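Local coordinates for protein thermosome subunit (Methanococcoides burtonii, PDB 3AQ1) that probably binds and hydrolyses ATP to help unfolded proteins fold, as a group II chaperonin of the TCP-1 family, at residues Y120-V132 with L338-G350. Residues are numbered along the deposited sequence; the frame is centred on the assembly and turned at random.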
ATOM      1  N   TYR A 120      -1.663 -19.583  -8.832  1.00 45.86           N
ATOM      2  CA  TYR A 120      -2.401 -18.332  -8.825  1.00 46.39           C
ATOM      3  C   TYR A 120      -1.539 -17.109  -9.170  1.00 46.47           C
ATOM      4  O   TYR A 120      -2.056 -16.011  -9.337  1.00 49.77           O
ATOM      5  CB  TYR A 120      -3.014 -18.108  -7.440  1.00 45.99           C
ATOM      6  CG  TYR A 120      -3.982 -19.169  -6.990  1.00 53.00           C
ATOM      7  CD1 TYR A 120      -5.237 -19.284  -7.583  1.00 54.57           C
ATOM      8  CD2 TYR A 120      -3.660 -20.042  -5.952  1.00 51.22           C
ATOM      9  CE1 TYR A 120      -6.142 -20.255  -7.175  1.00 57.70           C
ATOM     10  CE2 TYR A 120      -4.562 -21.022  -5.530  1.00 52.20           C
ATOM     11  CZ  TYR A 120      -5.803 -21.121  -6.149  1.00 63.71           C
ATOM     12  OH  TYR A 120      -6.712 -22.080  -5.746  1.00 70.59           O
ATOM     13  N   LYS A 121      -0.231 -17.289  -9.264  1.00 55.77           N
ATOM     14  CA  LYS A 121       0.686 -16.150  -9.365  1.00 51.76           C
ATOM     15  C   LYS A 121       0.452 -15.259 -10.602  1.00 54.03           C
ATOM     16  O   LYS A 121       0.337 -14.041 -10.488  1.00 54.68           O
ATOM     17  CB  LYS A 121       2.136 -16.645  -9.263  1.00 46.77           C
ATOM     18  CG  LYS A 121       3.201 -15.599  -9.507  1.00 54.36           C
ATOM     19  CD  LYS A 121       4.313 -15.756  -8.488  1.00 66.28           C
ATOM     20  CE  LYS A 121       5.603 -15.127  -8.962  1.00 70.28           C
ATOM     21  NZ  LYS A 121       6.595 -15.059  -7.845  1.00 74.42           N
ATOM     22  N   GLU A 122       0.362 -15.859 -11.780  1.00 55.35           N
ATOM     23  CA  GLU A 122       0.114 -15.079 -12.990  1.00 51.15           C
ATOM     24  C   GLU A 122      -1.191 -14.285 -12.926  1.00 53.28           C
ATOM     25  O   GLU A 122      -1.200 -13.079 -13.159  1.00 57.14           O
ATOM     26  CB  GLU A 122       0.105 -15.981 -14.227  1.00 52.19           C
ATOM     27  CG  GLU A 122       1.418 -16.704 -14.500  1.00 61.70           C
ATOM     28  CD  GLU A 122       1.640 -17.940 -13.623  1.00 77.69           C
ATOM     29  OE1 GLU A 122       0.666 -18.481 -13.045  1.00 81.85           O
ATOM     30  OE2 GLU A 122       2.806 -18.378 -13.527  1.00 86.10           O
ATOM     31  N   LYS A 123      -2.289 -14.973 -12.619  1.00 49.20           N
ATOM     32  CA  LYS A 123      -3.622 -14.369 -12.644  1.00 43.29           C
ATOM     33  C   LYS A 123      -3.845 -13.331 -11.550  1.00 50.32           C
ATOM     34  O   LYS A 123      -4.489 -12.311 -11.785  1.00 49.64           O
ATOM     35  CB  LYS A 123      -4.724 -15.436 -12.584  1.00 37.62           C
ATOM     36  CG  LYS A 123      -4.923 -16.243 -13.873  1.00 41.78           C
ATOM     37  CD  LYS A 123      -5.745 -17.509 -13.599  1.00 55.03           C
ATOM     38  CE  LYS A 123      -5.830 -18.457 -14.800  1.00 58.51           C
ATOM     39  NZ  LYS A 123      -6.465 -19.757 -14.412  1.00 56.68           N
ATOM     40  N   LEU A 124      -3.327 -13.582 -10.354  1.00 48.38           N
ATOM     41  CA  LEU A 124      -3.475 -12.600  -9.289  1.00 46.74           C
ATOM     42  C   LEU A 124      -2.645 -11.339  -9.574  1.00 47.59           C
ATOM     43  O   LEU A 124      -3.004 -10.237  -9.165  1.00 50.82           O
ATOM     44  CB  LEU A 124      -3.109 -13.194  -7.936  1.00 38.65           C
ATOM     45  CG  LEU A 124      -3.642 -12.366  -6.772  1.00 37.86           C
ATOM     46  CD1 LEU A 124      -5.177 -12.327  -6.801  1.00 31.66           C
ATOM     47  CD2 LEU A 124      -3.140 -12.912  -5.466  1.00 35.85           C
ATOM     48  N   SER A 125      -1.547 -11.504 -10.293  1.00 38.69           N
ATOM     49  CA  SER A 125      -0.710 -10.372 -10.664  1.00 47.94           C
ATOM     50  C   SER A 125      -1.435  -9.457 -11.649  1.00 47.48           C
ATOM     51  O   SER A 125      -1.441  -8.235 -11.506  1.00 47.04           O
ATOM     52  CB  SER A 125       0.606 -10.866 -11.270  1.00 49.62           C
ATOM     53  OG  SER A 125       1.371 -11.539 -10.298  1.00 49.70           O
ATOM     54  N   ALA A 126      -2.037 -10.078 -12.653  1.00 37.39           N
ATOM     55  CA  ALA A 126      -2.850  -9.380 -13.628  1.00 42.90           C
ATOM     56  C   ALA A 126      -3.966  -8.600 -12.946  1.00 38.35           C
ATOM     57  O   ALA A 126      -4.239  -7.453 -13.280  1.00 44.01           O
ATOM     58  CB  ALA A 126      -3.431 -10.369 -14.612  1.00 21.22           C
ATOM     59  N   LEU A 127      -4.614  -9.241 -11.990  1.00 42.63           N
ATOM     60  CA  LEU A 127      -5.732  -8.636 -11.301  1.00 44.69           C
ATOM     61  C   LEU A 127      -5.240  -7.441 -10.489  1.00 42.34           C
ATOM     62  O   LEU A 127      -5.846  -6.373 -10.534  1.00 39.03           O
ATOM     63  CB  LEU A 127      -6.423  -9.677 -10.414  1.00 34.16           C
ATOM     64  CG  LEU A 127      -7.663  -9.248  -9.654  1.00 36.26           C
ATOM     65  CD1 LEU A 127      -8.584  -8.530 -10.609  1.00 34.65           C
ATOM     66  CD2 LEU A 127      -8.336 -10.461  -9.050  1.00 40.50           C
ATOM     67  N   THR A 128      -4.137  -7.621  -9.760  1.00 33.03           N
ATOM     68  CA  THR A 128      -3.534  -6.523  -9.014  1.00 38.07           C
ATOM     69  C   THR A 128      -3.268  -5.294  -9.883  1.00 45.87           C
ATOM     70  O   THR A 128      -3.608  -4.171  -9.514  1.00 48.00           O
ATOM     71  CB  THR A 128      -2.191  -6.911  -8.419  1.00 34.57           C
ATOM     72  OG1 THR A 128      -2.362  -7.999  -7.511  1.00 45.67           O
ATOM     73  CG2 THR A 128      -1.626  -5.731  -7.676  1.00 30.16           C
ATOM     74  N   VAL A 129      -2.644  -5.518 -11.035  1.00 43.44           N
ATOM     75  CA  VAL A 129      -2.205  -4.438 -11.904  1.00 39.31           C
ATOM     76  C   VAL A 129      -3.392  -3.687 -12.532  1.00 46.54           C
ATOM     77  O   VAL A 129      -3.384  -2.461 -12.655  1.00 46.71           O
ATOM     78  CB  VAL A 129      -1.198  -4.967 -12.966  1.00 39.02           C
ATOM     79  CG1 VAL A 129      -0.944  -3.948 -14.063  1.00 40.82           C
ATOM     80  CG2 VAL A 129       0.113  -5.343 -12.301  1.00 44.78           C
ATOM     81  N   LYS A 130      -4.425  -4.434 -12.893  1.00 44.05           N
ATOM     82  CA  LYS A 130      -5.620  -3.868 -13.492  1.00 39.97           C
ATOM     83  C   LYS A 130      -6.428  -3.028 -12.493  1.00 49.33           C
ATOM     84  O   LYS A 130      -7.061  -2.045 -12.869  1.00 57.93           O
ATOM     85  CB  LYS A 130      -6.461  -5.000 -14.055  1.00 30.54           C
ATOM     86  CG  LYS A 130      -7.779  -4.593 -14.641  1.00 47.29           C
ATOM     87  CD  LYS A 130      -8.414  -5.785 -15.334  1.00 59.40           C
ATOM     88  CE  LYS A 130      -9.800  -5.467 -15.869  1.00 67.80           C
ATOM     89  NZ  LYS A 130     -10.448  -6.703 -16.412  1.00 74.06           N
ATOM     90  N   ALA A 131      -6.405  -3.430 -11.226  1.00 47.31           N
ATOM     91  CA  ALA A 131      -7.086  -2.712 -10.158  1.00 41.20           C
ATOM     92  C   ALA A 131      -6.324  -1.435  -9.829  1.00 56.18           C
ATOM     93  O   ALA A 131      -6.895  -0.341  -9.829  1.00 59.11           O
ATOM     94  CB  ALA A 131      -7.195  -3.593  -8.920  1.00 25.96           C
ATOM     95  N   VAL A 132      -5.030  -1.580  -9.553  1.00 50.87           N
ATOM     96  CA  VAL A 132      -4.189  -0.440  -9.231  1.00 44.21           C
ATOM     97  C   VAL A 132      -4.205   0.577 -10.353  1.00 47.67           C
ATOM     98  O   VAL A 132      -4.502   1.739 -10.122  1.00 51.42           O
ATOM     99  CB  VAL A 132      -2.745  -0.855  -8.928  1.00 45.83           C
ATOM    100  CG1 VAL A 132      -1.813   0.331  -9.062  1.00 48.10           C
ATOM    101  CG2 VAL A 132      -2.663  -1.418  -7.529  1.00 44.31           C
ATOM    102  N   LEU A 338      -5.923 -15.615  -1.123  1.00 40.38           N
ATOM    103  CA  LEU A 338      -5.878 -14.677  -2.235  1.00 43.83           C
ATOM    104  C   LEU A 338      -6.064 -13.243  -1.727  1.00 49.91           C
ATOM    105  O   LEU A 338      -5.289 -12.357  -2.080  1.00 49.91           O
ATOM    106  CB  LEU A 338      -6.924 -15.028  -3.294  1.00 41.84           C
ATOM    107  CG  LEU A 338      -6.620 -16.324  -4.047  1.00 44.71           C
ATOM    108  CD1 LEU A 338      -7.688 -16.636  -5.099  1.00 44.81           C
ATOM    109  CD2 LEU A 338      -5.231 -16.263  -4.672  1.00 35.06           C
ATOM    110  N   ASP A 339      -7.064 -13.023  -0.874  1.00 47.61           N
ATOM    111  CA  ASP A 339      -7.255 -11.699  -0.305  1.00 53.07           C
ATOM    112  C   ASP A 339      -5.990 -11.171   0.365  1.00 50.94           C
ATOM    113  O   ASP A 339      -5.570 -10.049   0.082  1.00 53.53           O
ATOM    114  CB  ASP A 339      -8.436 -11.648   0.662  1.00 59.67           C
ATOM    115  CG  ASP A 339      -8.538 -10.312   1.379  1.00 64.53           C
ATOM    116  OD1 ASP A 339      -9.300  -9.444   0.914  1.00 70.89           O
ATOM    117  OD2 ASP A 339      -7.846 -10.116   2.403  1.00 71.65           O
ATOM    118  N   HIS A 340      -5.379 -11.955   1.248  1.00 52.72           N
ATOM    119  CA  HIS A 340      -4.144 -11.504   1.904  1.00 51.47           C
ATOM    120  C   HIS A 340      -3.090 -11.202   0.844  1.00 49.34           C
ATOM    121  O   HIS A 340      -2.472 -10.131   0.842  1.00 46.32           O
ATOM    122  CB  HIS A 340      -3.633 -12.519   2.930  1.00 62.46           C
ATOM    123  CG  HIS A 340      -4.476 -12.605   4.170  1.00101.06           C
ATOM    124  ND1 HIS A 340      -5.753 -13.128   4.171  1.00112.34           N
ATOM    125  CD2 HIS A 340      -4.221 -12.242   5.451  1.00113.88           C
ATOM    126  CE1 HIS A 340      -6.249 -13.080   5.395  1.00114.94           C
ATOM    127  NE2 HIS A 340      -5.338 -12.547   6.190  1.00117.83           N
ATOM    128  N   ALA A 341      -2.922 -12.127  -0.092  1.00 38.52           N
ATOM    129  CA  ALA A 341      -1.940 -11.930  -1.137  1.00 45.58           C
ATOM    130  C   ALA A 341      -2.198 -10.621  -1.918  1.00 52.74           C
ATOM    131  O   ALA A 341      -1.341  -9.730  -1.947  1.00 51.94           O
ATOM    132  CB  ALA A 341      -1.898 -13.136  -2.052  1.00 41.78           C
ATOM    133  N   LEU A 342      -3.381 -10.510  -2.523  1.00 45.18           N
ATOM    134  CA  LEU A 342      -3.796  -9.299  -3.244  1.00 45.12           C
ATOM    135  C   LEU A 342      -3.543  -8.011  -2.459  1.00 47.24           C
ATOM    136  O   LEU A 342      -3.008  -7.046  -3.005  1.00 44.61           O
ATOM    137  CB  LEU A 342      -5.279  -9.392  -3.637  1.00 44.66           C
ATOM    138  CG  LEU A 342      -5.959  -8.303  -4.464  1.00 41.21           C
ATOM    139  CD1 LEU A 342      -5.295  -8.097  -5.812  1.00 34.62           C
ATOM    140  CD2 LEU A 342      -7.375  -8.728  -4.650  1.00 50.71           C
ATOM    141  N   ASN A 343      -3.925  -7.989  -1.184  1.00 46.47           N
ATOM    142  CA  ASN A 343      -3.672  -6.810  -0.368  1.00 47.62           C
ATOM    143  C   ASN A 343      -2.202  -6.414  -0.410  1.00 49.48           C
ATOM    144  O   ASN A 343      -1.884  -5.257  -0.596  1.00 52.33           O
ATOM    145  CB  ASN A 343      -4.155  -6.997   1.074  1.00 53.13           C
ATOM    146  CG  ASN A 343      -5.379  -6.162   1.384  1.00 74.55           C
ATOM    147  OD1 ASN A 343      -5.386  -4.948   1.160  1.00 81.60           O
ATOM    148  ND2 ASN A 343      -6.428  -6.805   1.900  1.00 80.10           N
ATOM    149  N   ASP A 344      -1.298  -7.375  -0.265  1.00 49.91           N
ATOM    150  CA  ASP A 344       0.117  -7.045  -0.329  1.00 49.43           C
ATOM    151  C   ASP A 344       0.525  -6.545  -1.703  1.00 49.12           C
ATOM    152  O   ASP A 344       1.177  -5.508  -1.819  1.00 51.73           O
ATOM    153  CB  ASP A 344       0.979  -8.234   0.073  1.00 54.42           C
ATOM    154  CG  ASP A 344       0.908  -8.522   1.542  1.00 59.03           C
ATOM    155  OD1 ASP A 344       0.605  -7.588   2.311  1.00 63.62           O
ATOM    156  OD2 ASP A 344       1.148  -9.686   1.925  1.00 66.57           O
ATOM    157  N   ALA A 345       0.138  -7.278  -2.744  1.00 40.73           N
ATOM    158  CA  ALA A 345       0.527  -6.903  -4.098  1.00 38.79           C
ATOM    159  C   ALA A 345       0.005  -5.521  -4.483  1.00 44.45           C
ATOM    160  O   ALA A 345       0.728  -4.736  -5.090  1.00 51.14           O
ATOM    161  CB  ALA A 345       0.080  -7.944  -5.095  1.00 36.74           C
ATOM    162  N   LEU A 346      -1.249  -5.232  -4.138  1.00 47.28           N
ATOM    163  CA  LEU A 346      -1.837  -3.928  -4.422  1.00 47.77           C
ATOM    164  C   LEU A 346      -0.943  -2.822  -3.862  1.00 44.43           C
ATOM    165  O   LEU A 346      -0.565  -1.903  -4.581  1.00 49.37           O
ATOM    166  CB  LEU A 346      -3.266  -3.817  -3.858  1.00 46.12           C
ATOM    167  CG  LEU A 346      -4.375  -4.564  -4.610  1.00 43.58           C
ATOM    168  CD1 LEU A 346      -5.610  -4.758  -3.757  1.00 43.65           C
ATOM    169  CD2 LEU A 346      -4.725  -3.897  -5.913  1.00 36.50           C
ATOM    170  N   HIS A 347      -0.583  -2.939  -2.588  1.00 45.12           N
ATOM    171  CA  HIS A 347       0.284  -1.970  -1.913  1.00 53.09           C
ATOM    172  C   HIS A 347       1.654  -1.800  -2.555  1.00 56.93           C
ATOM    173  O   HIS A 347       2.061  -0.674  -2.839  1.00 58.89           O
ATOM    174  CB  HIS A 347       0.431  -2.318  -0.430  1.00 55.29           C
ATOM    175  CG  HIS A 347      -0.768  -1.945   0.389  1.00 84.29           C
ATOM    176  ND1 HIS A 347      -0.854  -0.757   1.085  1.00 97.20           N
ATOM    177  CD2 HIS A 347      -1.940  -2.591   0.604  1.00 84.60           C
ATOM    178  CE1 HIS A 347      -2.019  -0.698   1.705  1.00 96.88           C
ATOM    179  NE2 HIS A 347      -2.699  -1.798   1.429  1.00 88.91           N
ATOM    180  N   VAL A 348       2.361  -2.906  -2.782  1.00 52.76           N
ATOM    181  CA  VAL A 348       3.680  -2.844  -3.406  1.00 55.75           C
ATOM    182  C   VAL A 348       3.607  -2.129  -4.753  1.00 51.38           C
ATOM    183  O   VAL A 348       4.386  -1.221  -5.035  1.00 62.13           O
ATOM    184  CB  VAL A 348       4.320  -4.243  -3.602  1.00 52.34           C
ATOM    185  CG1 VAL A 348       5.730  -4.091  -4.113  1.00 45.57           C
ATOM    186  CG2 VAL A 348       4.332  -5.008  -2.300  1.00 56.55           C
ATOM    187  N   VAL A 349       2.672  -2.535  -5.591  1.00 38.90           N
ATOM    188  CA  VAL A 349       2.500  -1.870  -6.874  1.00 43.51           C
ATOM    189  C   VAL A 349       2.128  -0.377  -6.731  1.00 49.58           C
ATOM    190  O   VAL A 349       2.671   0.482  -7.435  1.00 44.74           O
ATOM    191  CB  VAL A 349       1.488  -2.615  -7.732  1.00 34.30           C
ATOM    192  CG1 VAL A 349       1.317  -1.918  -9.082  1.00 32.76           C
ATOM    193  CG2 VAL A 349       1.953  -4.045  -7.910  1.00 32.72           C
ATOM    194  N   GLY A 350       1.214  -0.076  -5.812  1.00 43.10           N
ATOM    195  CA  GLY A 350       0.874   1.302  -5.514  1.00 44.97           C
ATOM    196  C   GLY A 350       2.101   2.119  -5.159  1.00 52.22           C
ATOM    197  O   GLY A 350       2.371   3.160  -5.751  1.00 54.38           O
TER
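A chi1 of -61° in Thr128 puts OG1 beside its own backbone N and CG2 anti to it, and both branches touch helix 338-350. There OG1 can donate to Leu124 O, 2.9 Å away. The side chain is a knob in a hole formed by Leu342, Ala345, Leu346 and Val349. Thr128 CG2 lies against the backbone between Ala345 and Leu346, 3.6 Å from Leu346 N, and OG1 is flanked by Leu342 CD1 and Ala345 CB. Thr128 N also bonds Leu124 O, from the opposite face of the carbonyl plane.

Earlier in the helix, Leu124 CD2 rests 3.6 Å from Ala341 CB. Leu338 CD2 covers one face of the Tyr120 ring, 3.9 Å from Tyr120 CG. At the other end the side chains of Val132 and Leu346 run past one another in opposite directions, with Val132 CG2 3.6 Å from Leu346 CD2, while Val132 CG1 meets Val349 CG1.

The axes of 121-132 and 338-350 come within 9.2 Å and cross at -50°. The pair probably belongs to the intermediate domain of the group II chaperonin fold. Strand 151-157 packs on Leu342 and Leu346, and helix 101-109 on Val129 and Val349. No hydrogen bond joins the two helices: the buried interface is held by apolar packing, and the Thr128 hydroxyl is satisfied within its own helix.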